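Local coordinates for protein tryptophan halogenase (Shewanella frigidimarina, PDB 2PYX) that probably acts as an FAD-dependent halogenase of tryptophan, in the tryptophan halogenase family, at residues Ser92-Trp97 and Lys409-Ile414; Asn96-Pro101 and Val105-Leu110; His206-Lys211 and Pro381-Met386; Leu234-His239 and Asn345-Ile350. All blocks are in the same frame, centred on the assembly; numbering follows the deposited sequence.

Interaction 1 of 4, residues Ser92-Trp97 and Lys409-Ile414; sequences SRFINW and KLHYVI
Trp97, just beyond the end of strand 87-95, and Tyr412, in the last turn of helix 383-413, are the points of closest backbone approach, with CA atoms 7.7 Å apart, and aromatic side chains fill the space between them. Phe94 and Trp97 both point toward the helix. The edge of His411 is turned onto one face of Phe94 in an offset edge-to-face pair, with ring planes at 65° and His411 CD2 3.6 Å from Phe94 CZ. In His411, CG lies beside the backbone N (chi1 -68°), which sends the imidazole to the strand. Its nitrogens turn to other partners: ND1 bonds Phe407 O, and NE2 bonds OE2 of Glu361, a predicted tryptophan-binding residue. Trp97 brings the outer rim of its six-membered ring over one face of Tyr412, CZ3 lying 3.7 Å from CE1, with the planes inclined at 56°. The tyrosine hydroxyl bonds Glu358 OE2, combining an apolar face with a polar tip. Replacing Tyr412 by an alanine would probably leave Glu358 without this hydroxyl and open a gap beside the Trp97 rim. Trp97 CE3 also lies 3.4 Å from His411 O, a buried carbonyl with no hydrogen-bond partner in the model. Aromatic surfaces thus join strand to helix, while the hydrogen bonds of His411 fix its ring and probably help position Glu361 in the predicted substrate pocket.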
loop_
_atom_site.group_PDB
_atom_site.type_symbol
_atom_site.label_atom_id
_atom_site.label_comp_id
_atom_site.label_asym_id
_atom_site.label_seq_id
_atom_site.Cartn_x
_atom_site.Cartn_y
_atom_site.Cartn_z
ATOM N N SER A 92 8.580 -6.083 -2.004
ATOM C CA SER A 92 8.947 -6.346 -0.614
ATOM C C SER A 92 9.789 -7.603 -0.548
ATOM O O SER A 92 9.432 -8.632 -1.124
ATOM C CB SER A 92 7.719 -6.568 0.261
ATOM O OG SER A 92 6.911 -5.406 0.365
ATOM N N ARG A 93 10.925 -7.489 0.143
ATOM C CA ARG A 93 11.764 -8.641 0.401
ATOM C C ARG A 93 11.601 -9.057 1.846
ATOM O O ARG A 93 11.770 -8.248 2.763
ATOM C CB ARG A 93 13.229 -8.377 0.125
ATOM C CG ARG A 93 14.076 -9.657 0.177
ATOM C CD ARG A 93 15.510 -9.391 -0.165
ATOM N NE ARG A 93 15.657 -8.772 -1.476
ATOM C CZ ARG A 93 15.548 -9.418 -2.634
ATOM N NH1 ARG A 93 15.286 -10.709 -2.649
ATOM N NH2 ARG A 93 15.697 -8.767 -3.780
ATOM N N PHE A 94 11.260 -10.324 2.011
ATOM C CA PHE A 94 10.925 -10.929 3.309
ATOM C C PHE A 94 12.114 -11.786 3.764
ATOM O O PHE A 94 12.474 -12.748 3.080
ATOM C CB PHE A 94 9.645 -11.737 3.174
ATOM C CG PHE A 94 8.467 -10.865 2.903
ATOM C CD1 PHE A 94 7.866 -10.145 3.930
ATOM C CD2 PHE A 94 7.983 -10.681 1.610
ATOM C CE1 PHE A 94 6.809 -9.286 3.667
ATOM C CE2 PHE A 94 6.916 -9.813 1.357
ATOM C CZ PHE A 94 6.321 -9.146 2.393
ATOM N N ILE A 95 12.678 -11.427 4.918
ATOM C CA ILE A 95 13.894 -12.019 5.434
ATOM C C ILE A 95 13.531 -12.717 6.738
ATOM O O ILE A 95 12.923 -12.101 7.602
ATOM C CB ILE A 95 14.951 -10.925 5.624
ATOM C CG1 ILE A 95 15.167 -10.196 4.279
ATOM C CG2 ILE A 95 16.237 -11.514 6.156
ATOM C CD1 ILE A 95 15.932 -8.922 4.405
ATOM N N ASN A 96 13.970 -13.964 6.895
ATOM C CA ASN A 96 13.815 -14.746 8.107
ATOM C C ASN A 96 12.371 -15.038 8.515
ATOM O O ASN A 96 12.098 -15.327 9.658
ATOM C CB ASN A 96 14.587 -14.118 9.277
ATOM C CG ASN A 96 16.085 -14.122 9.061
ATOM O OD1 ASN A 96 16.582 -14.804 8.178
ATOM N ND2 ASN A 96 16.777 -13.294 9.817
ATOM N N TRP A 97 11.463 -15.020 7.550
ATOM C CA TRP A 97 10.067 -15.307 7.855
ATOM C C TRP A 97 9.778 -16.794 7.894
ATOM O O TRP A 97 8.804 -17.223 8.513
ATOM C CB TRP A 97 9.138 -14.663 6.798
ATOM C CG TRP A 97 8.862 -13.258 7.043
ATOM C CD1 TRP A 97 9.678 -12.181 6.883
ATOM C CD2 TRP A 97 7.603 -12.748 7.489
ATOM N NE1 TRP A 97 9.015 -11.018 7.246
ATOM C CE2 TRP A 97 7.727 -11.349 7.607
ATOM C CE3 TRP A 97 6.371 -13.360 7.806
ATOM C CZ2 TRP A 97 6.671 -10.551 8.031
ATOM C CZ3 TRP A 97 5.323 -12.550 8.214
ATOM C CH2 TRP A 97 5.486 -11.176 8.337
ATOM N N LYS A 409 -2.290 -12.394 6.440
ATOM C CA LYS A 409 -2.233 -13.573 7.319
ATOM C C LYS A 409 -1.465 -14.728 6.675
ATOM O O LYS A 409 -0.746 -15.471 7.367
ATOM C CB LYS A 409 -3.638 -14.014 7.688
ATOM C CG LYS A 409 -3.701 -15.235 8.617
ATOM C CD LYS A 409 -2.973 -14.965 9.983
ATOM C CE LYS A 409 -3.181 -16.137 10.925
ATOM N NZ LYS A 409 -2.902 -15.807 12.383
ATOM N N LEU A 410 -1.618 -14.907 5.360
ATOM C CA LEU A 410 -0.873 -15.938 4.620
ATOM C C LEU A 410 0.624 -15.893 4.929
ATOM O O LEU A 410 1.272 -16.917 4.986
ATOM C CB LEU A 410 -1.071 -15.738 3.096
ATOM C CG LEU A 410 -0.389 -16.778 2.178
ATOM C CD1 LEU A 410 -0.912 -18.155 2.380
ATOM C CD2 LEU A 410 -0.553 -16.389 0.687
ATOM N N HIS A 411 1.183 -14.680 5.039
ATOM C CA HIS A 411 2.615 -14.499 5.262
ATOM C C HIS A 411 3.030 -15.189 6.551
ATOM O O HIS A 411 4.172 -15.691 6.645
ATOM C CB HIS A 411 3.011 -13.032 5.351
ATOM C CG HIS A 411 2.875 -12.249 4.073
ATOM N ND1 HIS A 411 1.656 -12.059 3.442
ATOM C CD2 HIS A 411 3.790 -11.575 3.337
ATOM C CE1 HIS A 411 1.842 -11.276 2.385
ATOM N NE2 HIS A 411 3.125 -10.965 2.300
ATOM N N TYR A 412 2.168 -15.180 7.544
ATOM C CA TYR A 412 2.461 -15.801 8.844
ATOM C C TYR A 412 2.160 -17.279 8.864
ATOM O O TYR A 412 2.881 -18.075 9.462
ATOM C CB TYR A 412 1.635 -15.136 9.956
ATOM C CG TYR A 412 1.938 -13.687 10.179
ATOM C CD1 TYR A 412 2.987 -13.310 11.001
ATOM C CD2 TYR A 412 1.203 -12.657 9.585
ATOM C CE1 TYR A 412 3.270 -12.000 11.200
ATOM C CE2 TYR A 412 1.487 -11.329 9.825
ATOM C CZ TYR A 412 2.534 -11.002 10.629
ATOM O OH TYR A 412 2.828 -9.668 10.864
ATOM N N VAL A 413 1.034 -17.659 8.289
ATOM C CA VAL A 413 0.501 -19.027 8.515
ATOM C C VAL A 413 1.384 -20.116 7.959
ATOM O O VAL A 413 1.400 -21.237 8.473
ATOM C CB VAL A 413 -0.876 -19.254 7.871
ATOM C CG1 VAL A 413 -1.322 -20.766 8.024
ATOM C CG2 VAL A 413 -1.883 -18.401 8.481
ATOM N N ILE A 414 2.094 -19.806 6.871
ATOM C CA ILE A 414 2.930 -20.801 6.210
ATOM C C ILE A 414 4.411 -20.760 6.619
ATOM O O ILE A 414 5.262 -21.449 6.022
ATOM C CB ILE A 414 2.764 -20.763 4.685
ATOM C CG1 ILE A 414 3.316 -19.473 4.105
ATOM C CG2 ILE A 414 1.298 -20.970 4.324
ATOM C CD1 ILE A 414 3.039 -19.309 2.604
#

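Interaction 2 of 4, residues Asn96-Pro101 and Val105-Leu110; sequences NWCKDP and VADSYL
The long loop of a beta hairpin, joining antiparallel strands 87-95 and 108-112, is pinned at its base where Asn96 meets Asp107. The backbone bond is nearly straight: Asn96 N donates to Asp107 O at 2.8 Å and 171°. Asn96 has left-handed backbone angles (phi 62°), which asparagine tolerates better than most residues, and its OD1 is tied through water 1 to Asp107 N. The side chain of Asp107 organises the outgoing loop. With CG anti to its backbone N (chi1 177°), the carboxylate reaches the amides of the turn, where OD2 accepts Lys99 N at 3.1 Å from the syn side, out of the carboxylate plane. The same oxygen takes a weak, poorly aligned bond from Cys98 N at 3.0 Å. An aspartate suits this buried spot because one short acid can serve successive amides. Were a leucine to stand in for Asp107, the amides of Cys98 and Lys99 would probably lose their common acceptor. Farther out, the extended Lys99 chain lays NZ 3.9 Å from Val105 CG1, and water 4 joins that ammonium to Ala106 O. Water 2 accepts from Trp97 N at 3.0 Å and donates to Asp107 OD1 at 2.9 Å.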
loop_
_atom_site.group_PDB
_atom_site.type_symbol
_atom_site.label_atom_id
_atom_site.label_comp_id
_atom_site.label_asym_id
_atom_site.label_seq_id
_atom_site.Cartn_x
_atom_site.Cartn_y
_atom_site.Cartn_z
ATOM N N ASN A 96 13.970 -13.964 6.895
ATOM C CA ASN A 96 13.815 -14.746 8.107
ATOM C C ASN A 96 12.371 -15.038 8.515
ATOM O O ASN A 96 12.098 -15.327 9.658
ATOM C CB ASN A 96 14.587 -14.118 9.277
ATOM C CG ASN A 96 16.085 -14.122 9.061
ATOM O OD1 ASN A 96 16.582 -14.804 8.178
ATOM N ND2 ASN A 96 16.777 -13.294 9.817
ATOM N N TRP A 97 11.463 -15.020 7.550
ATOM C CA TRP A 97 10.067 -15.307 7.855
ATOM C C TRP A 97 9.778 -16.794 7.894
ATOM O O TRP A 97 8.804 -17.223 8.513
ATOM C CB TRP A 97 9.138 -14.663 6.798
ATOM C CG TRP A 97 8.862 -13.258 7.043
ATOM C CD1 TRP A 97 9.678 -12.181 6.883
ATOM C CD2 TRP A 97 7.603 -12.748 7.489
ATOM N NE1 TRP A 97 9.015 -11.018 7.246
ATOM C CE2 TRP A 97 7.727 -11.349 7.607
ATOM C CE3 TRP A 97 6.371 -13.360 7.806
ATOM C CZ2 TRP A 97 6.671 -10.551 8.031
ATOM C CZ3 TRP A 97 5.323 -12.550 8.214
ATOM C CH2 TRP A 97 5.486 -11.176 8.337
ATOM N N CYS A 98 10.553 -17.591 7.170
ATOM C CA CYS A 98 10.232 -18.996 7.007
ATOM C C CYS A 98 10.689 -19.947 8.119
ATOM O O CYS A 98 10.008 -20.942 8.418
ATOM C CB CYS A 98 10.789 -19.552 5.704
ATOM S SG CYS A 98 10.158 -18.736 4.249
ATOM N N LYS A 99 11.883 -19.676 8.661
ATOM C CA LYS A 99 12.501 -20.613 9.600
ATOM C C LYS A 99 13.050 -19.858 10.799
ATOM O O LYS A 99 13.355 -18.684 10.707
ATOM C CB LYS A 99 13.653 -21.332 8.903
ATOM C CG LYS A 99 13.269 -22.276 7.763
ATOM C CD LYS A 99 14.542 -22.616 6.984
ATOM C CE LYS A 99 14.326 -23.486 5.760
ATOM N NZ LYS A 99 15.598 -23.526 4.932
ATOM N N ASP A 100 13.176 -20.565 11.925
ATOM C CA ASP A 100 13.925 -20.029 13.052
ATOM C C ASP A 100 15.346 -19.743 12.554
ATOM O O ASP A 100 15.966 -20.648 11.977
ATOM C CB ASP A 100 13.946 -21.039 14.183
ATOM C CG ASP A 100 12.583 -21.253 14.771
ATOM O OD1 ASP A 100 12.055 -20.273 15.296
ATOM O OD2 ASP A 100 12.073 -22.362 14.679
ATOM N N PRO A 101 15.823 -18.507 12.719
ATOM C CA PRO A 101 17.112 -18.129 12.125
ATOM C C PRO A 101 18.314 -18.984 12.559
ATOM O O PRO A 101 18.442 -19.329 13.750
ATOM C CB PRO A 101 17.274 -16.685 12.536
ATOM C CG PRO A 101 15.860 -16.196 12.675
ATOM C CD PRO A 101 15.183 -17.332 13.333
ATOM N N VAL A 105 22.180 -20.348 7.373
ATOM C CA VAL A 105 21.034 -20.660 6.535
ATOM C C VAL A 105 20.361 -19.380 6.059
ATOM O O VAL A 105 19.686 -18.698 6.844
ATOM C CB VAL A 105 20.017 -21.532 7.290
ATOM C CG1 VAL A 105 18.734 -21.765 6.442
ATOM C CG2 VAL A 105 20.651 -22.881 7.687
ATOM N N ALA A 106 20.560 -19.061 4.782
ATOM C CA ALA A 106 19.880 -17.921 4.157
ATOM C C ALA A 106 18.380 -18.191 4.096
ATOM O O ALA A 106 17.927 -19.282 3.776
ATOM C CB ALA A 106 20.419 -17.675 2.768
ATOM N N ASP A 107 17.611 -17.164 4.446
ATOM C CA ASP A 107 16.135 -17.221 4.417
ATOM C C ASP A 107 15.601 -15.860 3.960
ATOM O O ASP A 107 15.445 -14.911 4.723
ATOM C CB ASP A 107 15.599 -17.592 5.795
ATOM C CG ASP A 107 14.082 -17.594 5.862
ATOM O OD1 ASP A 107 13.431 -17.512 4.808
ATOM O OD2 ASP A 107 13.556 -17.727 6.957
ATOM N N SER A 108 15.329 -15.799 2.663
ATOM C CA SER A 108 14.863 -14.575 2.048
ATOM C C SER A 108 14.142 -14.914 0.766
ATOM O O SER A 108 14.538 -15.812 0.001
ATOM C CB SER A 108 16.077 -13.732 1.748
ATOM O OG SER A 108 15.747 -12.521 1.140
ATOM N N TYR A 109 13.058 -14.184 0.542
ATOM C CA TYR A 109 12.386 -14.272 -0.750
ATOM C C TYR A 109 11.810 -12.904 -1.129
ATOM O O TYR A 109 11.644 -12.026 -0.283
ATOM C CB TYR A 109 11.309 -15.356 -0.739
ATOM C CG TYR A 109 10.019 -14.913 -0.090
ATOM C CD1 TYR A 109 9.030 -14.275 -0.821
ATOM C CD2 TYR A 109 9.799 -15.071 1.278
ATOM C CE1 TYR A 109 7.838 -13.878 -0.235
ATOM C CE2 TYR A 109 8.609 -14.638 1.893
ATOM C CZ TYR A 109 7.637 -14.019 1.124
ATOM O OH TYR A 109 6.459 -13.592 1.731
ATOM N N LEU A 110 11.530 -12.748 -2.423
ATOM C CA LEU A 110 10.986 -11.509 -2.962
ATOM C C LEU A 110 9.539 -11.646 -3.393
ATOM O O LEU A 110 9.168 -12.638 -4.014
ATOM C CB LEU A 110 11.794 -11.029 -4.190
ATOM C CG LEU A 110 11.386 -9.644 -4.717
ATOM C CD1 LEU A 110 11.609 -8.487 -3.736
ATOM C CD2 LEU A 110 12.080 -9.384 -6.061
HETATM O O HOH W 1 18.627 -14.933 6.191
HETATM O O HOH W 2 11.812 -15.155 4.617
HETATM O O HOH W 3 15.478 -17.802 8.987
HETATM O O HOH W 4 15.600 -20.968 3.986
#

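Interaction 3 of 4, residues His206-Lys211 and Pro381-Met386; sequences HGDIEK and PNRMVM
Asp208 and Arg383 meet in a two-pronged salt bridge that carries the whole contact; their CA atoms stay 9.9 Å apart, and the side chains reach for each other from opposite directions. Arginine presents its side, using NE and one terminal nitrogen, each to a different carboxylate oxygen. Arg383 NH2 donates to Asp208 OD1 at 2.9 Å and 169°, within the guanidinium plane and onto the syn lone pair. The second prong is shorter and more bent: Arg383 NE reaches Asp208 OD2 at 2.7 Å and 152°, tilted from both planes. The two flat groups are nearly coplanar, 19° apart, which lets both bonds form together and limits rotation of either. In Arg383 a bend at chi2 turns this side of the guanidinium, NE and NH2, to the carboxylate.

The bridge ties the turn leading into strand 209-214, of a three-stranded antiparallel sheet, to the first turn of helix 383-413, away from the annotated sites. Glu210 and Lys211 both face Ile202 in a classic beta bulge.

Both charges have second partners: Arg383 NH1 makes a salt bridge with Asp387, one turn along the helix, and Asp208 OD1 also accepts from Asn345 ND2. Three donors on its two oxygens probably help the buried carboxylate keep its charge.

On the helix side a capping bond forms. Asn382 is the N-cap, and its OD1 accepts Val385 N at 3.0 Å, almost in line with the C=O bond; asparagine suits the place because its short amide can reach back to a first-turn N-H.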
loop_
_atom_site.group_PDB
_atom_site.type_symbol
_atom_site.label_atom_id
_atom_site.label_comp_id
_atom_site.label_asym_id
_atom_site.label_seq_id
_atom_site.Cartn_x
_atom_site.Cartn_y
_atom_site.Cartn_z
ATOM N N HIS A 206 -33.214 13.631 7.047
ATOM C CA HIS A 206 -33.084 12.241 6.677
ATOM C C HIS A 206 -31.848 11.571 7.272
ATOM O O HIS A 206 -31.631 10.390 7.057
ATOM C CB HIS A 206 -33.120 12.102 5.155
ATOM C CG HIS A 206 -34.321 12.744 4.532
ATOM N ND1 HIS A 206 -34.242 13.564 3.427
ATOM C CD2 HIS A 206 -35.628 12.719 4.892
ATOM C CE1 HIS A 206 -35.452 14.002 3.121
ATOM N NE2 HIS A 206 -36.309 13.506 3.995
ATOM N N GLY A 207 -31.041 12.311 8.020
ATOM C CA GLY A 207 -29.867 11.735 8.677
ATOM C C GLY A 207 -28.574 11.865 7.898
ATOM O O GLY A 207 -27.536 11.391 8.348
ATOM N N ASP A 208 -28.641 12.502 6.722
ATOM C CA ASP A 208 -27.429 12.905 5.990
ATOM C C ASP A 208 -26.771 14.082 6.677
ATOM O O ASP A 208 -27.434 14.896 7.325
ATOM C CB ASP A 208 -27.731 13.341 4.551
ATOM C CG ASP A 208 -28.141 12.228 3.646
ATOM O OD1 ASP A 208 -28.015 11.019 4.008
ATOM O OD2 ASP A 208 -28.618 12.578 2.533
ATOM N N ILE A 209 -25.461 14.220 6.489
ATOM C CA ILE A 209 -24.765 15.447 6.886
ATOM C C ILE A 209 -25.123 16.547 5.875
ATOM O O ILE A 209 -25.167 16.322 4.657
ATOM C CB ILE A 209 -23.247 15.263 6.927
ATOM C CG1 ILE A 209 -22.878 14.120 7.879
ATOM C CG2 ILE A 209 -22.569 16.551 7.335
ATOM C CD1 ILE A 209 -21.441 13.724 7.806
ATOM N N GLU A 210 -25.473 17.713 6.404
ATOM C CA GLU A 210 -25.899 18.867 5.606
ATOM C C GLU A 210 -24.830 19.949 5.584
ATOM O O GLU A 210 -24.557 20.574 4.565
ATOM C CB GLU A 210 -27.170 19.430 6.236
ATOM C CG GLU A 210 -27.651 20.701 5.651
ATOM C CD GLU A 210 -28.904 21.129 6.347
ATOM O OE1 GLU A 210 -29.971 20.625 5.947
ATOM O OE2 GLU A 210 -28.798 21.895 7.334
ATOM N N LYS A 211 -24.216 20.195 6.717
ATOM C CA LYS A 211 -23.256 21.253 6.813
ATOM C C LYS A 211 -22.395 21.093 8.037
ATOM O O LYS A 211 -22.728 20.338 8.960
ATOM C CB LYS A 211 -23.940 22.636 6.783
ATOM C CG LYS A 211 -24.792 22.925 7.984
ATOM C CD LYS A 211 -25.575 24.209 7.781
ATOM C CE LYS A 211 -26.541 24.479 8.928
ATOM N NZ LYS A 211 -27.428 25.650 8.573
ATOM N N PRO A 381 -24.865 10.763 -9.484
ATOM C CA PRO A 381 -25.584 11.873 -10.095
ATOM C C PRO A 381 -26.326 12.745 -9.122
ATOM O O PRO A 381 -26.364 13.967 -9.276
ATOM C CB PRO A 381 -26.551 11.164 -11.047
ATOM C CG PRO A 381 -25.822 9.895 -11.443
ATOM C CD PRO A 381 -25.143 9.470 -10.152
ATOM N N ASN A 382 -26.931 12.131 -8.122
ATOM C CA ASN A 382 -27.773 12.841 -7.152
ATOM C C ASN A 382 -27.986 11.965 -5.909
ATOM O O ASN A 382 -27.480 10.828 -5.827
ATOM C CB ASN A 382 -29.114 13.234 -7.797
ATOM C CG ASN A 382 -29.901 12.022 -8.320
ATOM O OD1 ASN A 382 -29.986 10.997 -7.641
ATOM N ND2 ASN A 382 -30.444 12.132 -9.538
ATOM N N ARG A 383 -28.705 12.489 -4.930
ATOM C CA ARG A 383 -28.904 11.760 -3.704
ATOM C C ARG A 383 -29.879 10.603 -3.856
ATOM O O ARG A 383 -29.712 9.572 -3.183
ATOM C CB ARG A 383 -29.350 12.672 -2.546
ATOM C CG ARG A 383 -29.511 11.993 -1.205
ATOM C CD ARG A 383 -28.188 11.499 -0.727
ATOM N NE ARG A 383 -28.242 10.805 0.543
ATOM C CZ ARG A 383 -28.454 9.511 0.691
ATOM N NH1 ARG A 383 -28.687 8.715 -0.336
ATOM N NH2 ARG A 383 -28.393 9.018 1.920
HETATM N N MSE A 384 -30.881 10.752 -4.710
HETATM C CA MSE A 384 -31.867 9.718 -4.943
HETATM C C MSE A 384 -31.247 8.367 -5.294
HETATM O O MSE A 384 -31.748 7.336 -4.837
HETATM C CB MSE A 384 -32.848 10.145 -6.056
HETATM C CG MSE A 384 -33.806 9.055 -6.499
HETATM SE SE MSE A 384 -34.877 9.607 -7.998
HETATM C CE MSE A 384 -36.165 10.587 -6.956
ATOM N N VAL A 385 -30.207 8.388 -6.125
ATOM C CA VAL A 385 -29.578 7.136 -6.611
ATOM C C VAL A 385 -28.272 6.773 -5.912
ATOM O O VAL A 385 -27.684 5.719 -6.219
ATOM C CB VAL A 385 -29.397 7.120 -8.148
ATOM C CG1 VAL A 385 -30.741 7.433 -8.845
ATOM C CG2 VAL A 385 -28.300 8.078 -8.584
HETATM N N MSE A 386 -27.845 7.612 -4.966
HETATM C CA MSE A 386 -26.545 7.447 -4.310
HETATM C C MSE A 386 -26.411 6.098 -3.650
HETATM O O MSE A 386 -25.327 5.499 -3.698
HETATM C CB MSE A 386 -26.315 8.531 -3.269
HETATM C CG MSE A 386 -25.011 8.394 -2.525
HETATM SE SE MSE A 386 -24.711 9.886 -1.320
HETATM C CE MSE A 386 -24.596 11.412 -2.548
#

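Interaction 4 of 4, residues Leu234-His239 and Asn345-Ile350; sequences LLLGEH and NNCIAI
Leu236, on the short helix 234-239, meets Cys347 and Ala349 of strand 347-349. The axes of helix 234-239 and strand 347-349 approach to 7.9 Å at an angle of 104°, roughly crosswise, so only a few apolar groups do the touching. From its start, Leu236 CB sits 4.0 Å from Ala349 CB and 4.2 Å from Cys347 SG, between the two strand side chains that point to the helix. CG lies anti to the backbone N (chi1 -174°), which carries the branch onward over the strand. There it forks: CD2 rests against Ala349 CB at 3.6 Å, while CD1 comes 3.8 Å from the backbone oxygen Cys347 O. Alanine suits its place because its lone methyl lets the leucine come close to the strand. Cys347, small but polarisable, fills the neighbouring position, its SG packing on Leu235 CB at 3.7 Å. The helix itself contains a wider pi-type turn, with His239 N bonded to Leu234 O, and Asp227 OD2 accepts the amides of both Leu235 and Leu236. In the Rossmann-like sheet, strand 347-349 runs between strands 224-227 and 343-344; helix 234-239 lies on one face, where the side chain of Leu235 lies about 6 Å from that of Val198, a predicted FAD-binding residue, while Ile348 faces away to pack on helix 363-377.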
loop_
_atom_site.group_PDB
_atom_site.type_symbol
_atom_site.label_atom_id
_atom_site.label_comp_id
_atom_site.label_asym_id
_atom_site.label_seq_id
_atom_site.Cartn_x
_atom_site.Cartn_y
_atom_site.Cartn_z
ATOM N N LEU A 234 -13.998 10.665 12.757
ATOM C CA LEU A 234 -14.982 11.564 13.364
ATOM C C LEU A 234 -16.355 11.633 12.685
ATOM O O LEU A 234 -17.380 11.864 13.347
ATOM C CB LEU A 234 -14.397 12.964 13.483
ATOM C CG LEU A 234 -13.130 13.115 14.328
ATOM C CD1 LEU A 234 -12.661 14.546 14.331
ATOM C CD2 LEU A 234 -13.344 12.623 15.762
ATOM N N LEU A 235 -16.392 11.426 11.362
ATOM C CA LEU A 235 -17.630 11.497 10.620
ATOM C C LEU A 235 -18.233 10.107 10.464
ATOM O O LEU A 235 -19.377 9.850 10.809
ATOM C CB LEU A 235 -17.437 12.140 9.246
ATOM C CG LEU A 235 -17.469 13.680 9.220
ATOM C CD1 LEU A 235 -16.371 14.299 10.000
ATOM C CD2 LEU A 235 -17.471 14.188 7.775
ATOM N N LEU A 236 -17.464 9.178 9.931
ATOM C CA LEU A 236 -18.035 7.881 9.623
ATOM C C LEU A 236 -18.225 7.006 10.887
ATOM O O LEU A 236 -19.319 6.505 11.179
ATOM C CB LEU A 236 -17.162 7.155 8.593
ATOM C CG LEU A 236 -17.779 5.840 8.107
ATOM C CD1 LEU A 236 -18.624 6.079 6.887
ATOM C CD2 LEU A 236 -16.743 4.759 7.825
ATOM N N GLY A 237 -17.145 6.850 11.636
ATOM C CA GLY A 237 -17.212 6.028 12.840
ATOM C C GLY A 237 -17.980 6.667 13.965
ATOM O O GLY A 237 -18.821 6.006 14.564
ATOM N N GLU A 238 -17.675 7.925 14.279
ATOM C CA GLU A 238 -18.304 8.596 15.433
ATOM C C GLU A 238 -19.664 9.183 15.080
ATOM O O GLU A 238 -20.714 8.703 15.573
ATOM C CB GLU A 238 -17.383 9.645 16.012
ATOM C CG GLU A 238 -16.161 9.047 16.665
ATOM C CD GLU A 238 -16.519 8.083 17.823
ATOM O OE1 GLU A 238 -17.500 8.359 18.564
ATOM O OE2 GLU A 238 -15.830 7.043 17.973
ATOM N N HIS A 239 -19.713 10.159 14.175
ATOM C CA HIS A 239 -21.008 10.813 13.880
ATOM C C HIS A 239 -22.049 9.839 13.339
ATOM O O HIS A 239 -23.238 9.907 13.719
ATOM C CB HIS A 239 -20.801 11.957 12.877
ATOM C CG HIS A 239 -22.031 12.765 12.603
ATOM N ND1 HIS A 239 -22.578 13.643 13.527
ATOM C CD2 HIS A 239 -22.801 12.845 11.495
ATOM C CE1 HIS A 239 -23.641 14.221 12.983
ATOM N NE2 HIS A 239 -23.800 13.756 11.758
ATOM N N ASN A 345 -24.722 6.881 4.344
ATOM C CA ASN A 345 -25.446 8.074 3.959
ATOM C C ASN A 345 -24.596 8.786 2.889
ATOM O O ASN A 345 -24.263 8.188 1.847
ATOM C CB ASN A 345 -25.758 8.915 5.206
ATOM C CG ASN A 345 -26.817 8.295 6.083
ATOM O OD1 ASN A 345 -26.560 7.331 6.804
ATOM N ND2 ASN A 345 -28.033 8.820 5.994
ATOM N N ASN A 346 -24.257 10.046 3.126
ATOM C CA ASN A 346 -23.492 10.869 2.163
ATOM C C ASN A 346 -22.081 11.134 2.625
ATOM O O ASN A 346 -21.496 12.182 2.336
ATOM C CB ASN A 346 -24.206 12.195 1.861
ATOM C CG ASN A 346 -24.356 13.068 3.058
ATOM O OD1 ASN A 346 -24.380 12.621 4.224
ATOM N ND2 ASN A 346 -24.453 14.393 2.795
ATOM N N CYS A 347 -21.518 10.150 3.334
ATOM C CA CYS A 347 -20.189 10.239 3.906
ATOM C C CYS A 347 -19.374 9.017 3.496
ATOM O O CYS A 347 -19.800 7.876 3.704
ATOM C CB CYS A 347 -20.234 10.327 5.435
ATOM S SG CYS A 347 -18.591 10.381 6.226
ATOM N N ILE A 348 -18.202 9.273 2.925
ATOM C CA ILE A 348 -17.270 8.191 2.611
ATOM C C ILE A 348 -15.938 8.435 3.327
ATOM O O ILE A 348 -15.393 9.531 3.332
ATOM C CB ILE A 348 -17.155 7.994 1.078
ATOM C CG1 ILE A 348 -16.367 6.723 0.727
ATOM C CG2 ILE A 348 -16.607 9.235 0.385
ATOM C CD1 ILE A 348 -16.297 6.440 -0.771
ATOM N N ALA A 349 -15.419 7.378 3.957
ATOM C CA ALA A 349 -14.178 7.454 4.700
ATOM C C ALA A 349 -13.016 7.005 3.808
ATOM O O ALA A 349 -13.087 5.962 3.139
ATOM C CB ALA A 349 -14.220 6.619 5.962
ATOM N N ILE A 350 -11.944 7.784 3.825
ATOM C CA ILE A 350 -10.760 7.490 3.028
ATOM C C ILE A 350 -9.522 7.632 3.929
ATOM O O ILE A 350 -9.385 8.628 4.672
ATOM C CB ILE A 350 -10.674 8.385 1.767
ATOM C CG1 ILE A 350 -11.949 8.205 0.924
ATOM C CG2 ILE A 350 -9.412 8.128 0.966
ATOM C CD1 ILE A 350 -11.992 8.905 -0.420
#

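The four contacts fall into two well-separated pairs. Interactions 1 and 2, with centres 9 Å apart, share Asn96 and Trp97 and involve the neighbouring strands 87-95 and 108-112 of one sheet, beside the predicted substrate pocket. Interactions 3 and 4, with centres 13 Å apart, meet through Asp208 and Ile209 with Asn345 and Asn346. Helix 383-413 links the pairs: it begins at interaction 3 and ends at interaction 1, whose centre is 44 Å away, and so probably spans from the Rossmann-like, predicted FAD-binding part to the predicted substrate side. Along the chain, interaction 2 closes first; interaction 4 then lies within the span of interaction 3, and both within that of interaction 1.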